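Local coordinates for putative potassium transport protein (PDB 4XTT) that probably regulates potassium uptake as the cytoplasmic subunit of a Ktr transporter, its RCK C domain binding the second messenger c-di-AMP at a dimer interface, at residues Gln29-Asp33 with Leu34-Ala38. Numbering follows the deposited sequence.
With 2BA ((2R,3R,3aS,5R,7aR,9R,10R,10aS,12R,14aR)-2,9-bis(6-amino-9H-purin-9-yl)octahydro-2H,7H-difuro[3,2-d:3',2'-j][1,3,7,9,2,8 ]tetraoxadiphosphacyclododecine-3,5,10,12-tetrol 5,12-dioxide), chain C.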
loop_
_atom_site.group_PDB
_atom_site.type_symbol
_atom_site.label_atom_id
_atom_site.label_comp_id
_atom_site.label_asym_id
_atom_site.label_seq_id
_atom_site.Cartn_x
_atom_site.Cartn_y
_atom_site.Cartn_z
ATOM N N GLN A 29 6.655 14.294 -11.857
ATOM C CA GLN A 29 7.026 14.199 -10.452
ATOM C C GLN A 29 7.000 12.745 -9.997
ATOM O O GLN A 29 6.301 11.918 -10.579
ATOM C CB GLN A 29 6.091 15.035 -9.586
ATOM C CG GLN A 29 6.115 16.521 -9.887
ATOM C CD GLN A 29 5.283 17.318 -8.904
ATOM O OE1 GLN A 29 5.748 17.657 -7.813
ATOM N NE2 GLN A 29 4.039 17.607 -9.275
ATOM N N SER A 30 7.761 12.442 -8.951
ATOM C CA SER A 30 7.785 11.101 -8.374
ATOM C C SER A 30 6.958 11.070 -7.103
ATOM O O SER A 30 6.619 12.124 -6.563
ATOM C CB SER A 30 9.213 10.677 -8.056
ATOM O OG SER A 30 9.758 11.520 -7.061
ATOM N N ILE A 31 6.635 9.880 -6.606
ATOM C CA ILE A 31 5.825 9.834 -5.393
ATOM C C ILE A 31 6.698 10.120 -4.170
ATOM O O ILE A 31 6.181 10.367 -3.079
ATOM C CB ILE A 31 5.083 8.480 -5.217
ATOM C CG1 ILE A 31 6.007 7.404 -4.662
ATOM C CG2 ILE A 31 4.465 8.006 -6.519
ATOM C CD1 ILE A 31 5.384 6.005 -4.689
ATOM N N ILE A 32 8.015 10.171 -4.365
ATOM C CA ILE A 32 8.910 10.567 -3.278
ATOM C C ILE A 32 9.129 12.074 -3.309
ATOM O O ILE A 32 9.435 12.678 -2.287
ATOM C CB ILE A 32 10.270 9.819 -3.336
ATOM C CG1 ILE A 32 10.967 9.866 -1.971
ATOM C CG2 ILE A 32 11.180 10.380 -4.420
ATOM C CD1 ILE A 32 12.337 9.209 -1.967
ATOM N N ASP A 33 8.926 12.682 -4.475
ATOM C CA ASP A 33 8.911 14.137 -4.580
ATOM C C ASP A 33 7.698 14.663 -3.829
ATOM O O ASP A 33 7.792 15.613 -3.057
ATOM C CB ASP A 33 8.862 14.600 -6.041
ATOM C CG ASP A 33 10.194 14.452 -6.758
ATOM O OD1 ASP A 33 11.244 14.405 -6.076
ATOM O OD2 ASP A 33 10.184 14.385 -8.010
ATOM N N LEU A 34 6.555 14.024 -4.057
ATOM C CA LEU A 34 5.311 14.388 -3.388
ATOM C C LEU A 34 5.295 13.897 -1.935
ATOM O O LEU A 34 4.541 14.413 -1.107
ATOM C CB LEU A 34 4.119 13.822 -4.162
ATOM C CG LEU A 34 3.897 14.427 -5.554
ATOM C CD1 LEU A 34 2.704 13.792 -6.250
ATOM C CD2 LEU A 34 3.731 15.940 -5.473
ATOM N N ASP A 35 6.143 12.907 -1.651
ATOM C CA ASP A 35 6.301 12.302 -0.324
ATOM C C ASP A 35 4.937 11.920 0.267
ATOM O O ASP A 35 4.592 12.294 1.392
ATOM C CB ASP A 35 7.057 13.255 0.601
ATOM C CG ASP A 35 7.820 12.526 1.694
ATOM O OD1 ASP A 35 8.127 11.324 1.516
ATOM O OD2 ASP A 35 8.136 13.159 2.722
ATOM N N ILE A 36 4.188 11.131 -0.493
ATOM C CA ILE A 36 2.763 10.976 -0.262
ATOM C C ILE A 36 2.417 10.365 1.094
ATOM O O ILE A 36 1.607 10.939 1.827
ATOM C CB ILE A 36 2.129 10.157 -1.410
ATOM C CG1 ILE A 36 2.170 10.991 -2.694
ATOM C CG2 ILE A 36 0.691 9.759 -1.091
ATOM C CD1 ILE A 36 1.745 10.246 -3.943
ATOM N N ARG A 37 3.017 9.236 1.453
ATOM C CA ARG A 37 2.653 8.616 2.723
ATOM C C ARG A 37 3.099 9.447 3.921
ATOM O O ARG A 37 2.373 9.556 4.914
ATOM C CB ARG A 37 3.227 7.211 2.835
ATOM C CG ARG A 37 2.682 6.427 4.028
ATOM C CD ARG A 37 2.856 4.943 3.793
ATOM N NE ARG A 37 4.199 4.656 3.307
ATOM C CZ ARG A 37 4.467 3.902 2.250
ATOM N NH1 ARG A 37 3.483 3.326 1.566
ATOM N NH2 ARG A 37 5.726 3.710 1.886
ATOM N N ALA A 38 4.270 10.063 3.819
ATOM C CA ALA A 38 4.778 10.858 4.928
ATOM C C ALA A 38 3.972 12.137 5.127
ATOM O O ALA A 38 3.924 12.670 6.232
ATOM C CB ALA A 38 6.250 11.189 4.711
HETATM P P 2BA C . 7.707 7.007 4.419
HETATM O O1P 2BA C . 6.243 6.792 4.456
HETATM O O2P 2BA C . 8.076 7.760 5.659
HETATM O "O5'" 2BA C . 8.439 5.580 4.466
HETATM C "C5'" 2BA C . 9.878 5.529 4.441
HETATM C "C4'" 2BA C . 10.315 4.133 4.249
HETATM O "O4'" 2BA C . 9.622 3.190 5.181
HETATM C "C3'" 2BA C . 9.964 3.692 2.902
HETATM O "O3'" 2BA C . 11.064 3.971 1.993
HETATM C "C2'" 2BA C . 9.771 2.260 2.997
HETATM O "O2'" 2BA C . 11.037 1.560 2.832
HETATM C "C1'" 2BA C . 9.228 2.027 4.353
HETATM N N9 2BA C . 7.836 1.972 4.306
HETATM C C8 2BA C . 7.229 2.906 4.755
HETATM N N7 2BA C . 5.891 2.677 4.627
HETATM C C5 2BA C . 5.929 1.329 3.960
HETATM C C6 2BA C . 5.055 0.366 3.477
HETATM N N6 2BA C . 3.683 0.609 3.578
HETATM N N1 2BA C . 5.471 -0.782 2.919
HETATM C C2 2BA C . 6.751 -1.038 2.813
HETATM N N3 2BA C . 7.660 -0.182 3.239
HETATM C C4 2BA C . 7.319 0.992 3.814
HETATM P P1 2BA C . 10.658 4.457 0.513
HETATM O O1P1 2BA C . 9.913 3.324 -0.099
HETATM O O2P1 2BA C . 11.914 4.665 -0.263
HETATM O "O5'1" 2BA C . 9.717 5.746 0.377
HETATM C "C5'1" 2BA C . 10.093 6.989 0.946
HETATM C "C4'1" 2BA C . 8.907 7.872 0.924
HETATM O "O4'1" 2BA C . 8.284 7.865 -0.428
HETATM C "C3'1" 2BA C . 7.872 7.360 1.836
HETATM O "O3'1" 2BA C . 7.999 7.944 3.157
HETATM C "C2'1" 2BA C . 6.601 7.753 1.249
HETATM O "O2'1" 2BA C . 6.278 9.094 1.693
HETATM C "C1'1" 2BA C . 6.814 7.747 -0.208
HETATM N N91 2BA C . 6.336 6.550 -0.777
HETATM C C81 2BA C . 7.135 5.744 -1.231
HETATM N N71 2BA C . 6.510 4.636 -1.742
HETATM C C51 2BA C . 5.091 5.056 -1.438
HETATM C C61 2BA C . 3.801 4.544 -1.613
HETATM N N61 2BA C . 3.622 3.274 -2.238
HETATM N N11 2BA C . 2.727 5.186 -1.220
HETATM C C21 2BA C . 2.817 6.373 -0.636
HETATM N N31 2BA C . 3.993 6.972 -0.412
HETATM C C41 2BA C . 5.149 6.368 -0.789
#
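Ile31 carries CG1 between its backbone N and carbonyl carbon (chi1 80°), which sets CD1 over one face of an adenine of c-di-AMP, 3.4 Å from C51, while CB stays behind to meet Ile36 CD1 at 4.0 Å. Asp35 swings CG away from its own backbone N (chi1 -153°), and its OD1 takes a hydrogen bond from the ribose hydroxyl O2'1 at 2.9 Å. The hydroxyl oxygen O2'1 also accepts from Ala38 N, and Arg37 N reaches N31 of the adenine at 3.1 Å, so backbone N-H groups of the first turn of helix 36-40 bind both sugar and base. The turn leading in is pinned by an ST motif: Asp33 N donates to Ser30 OG, and Ser30 N returns a bond to Asp33 OD2, meeting it from above the carboxylate plane. Leu34 N then bonds to Ser30 O at 3.1 Å. On the side of Leu34, CD2 lies 3.5 Å from Gln29 OE1, the two side chains crossing nearly at right angles; Gln29 NE2 bonds to Lys25 O. Arg37, bent at chi3, sets one guanidinium face against the other adenine at C5, offset toward the rim of the group, and its NE donates to phosphate oxygen O1P at 3.2 Å. Arg37 and Asp35, both of the second subunit, also hydrogen-bond the same c-di-AMP.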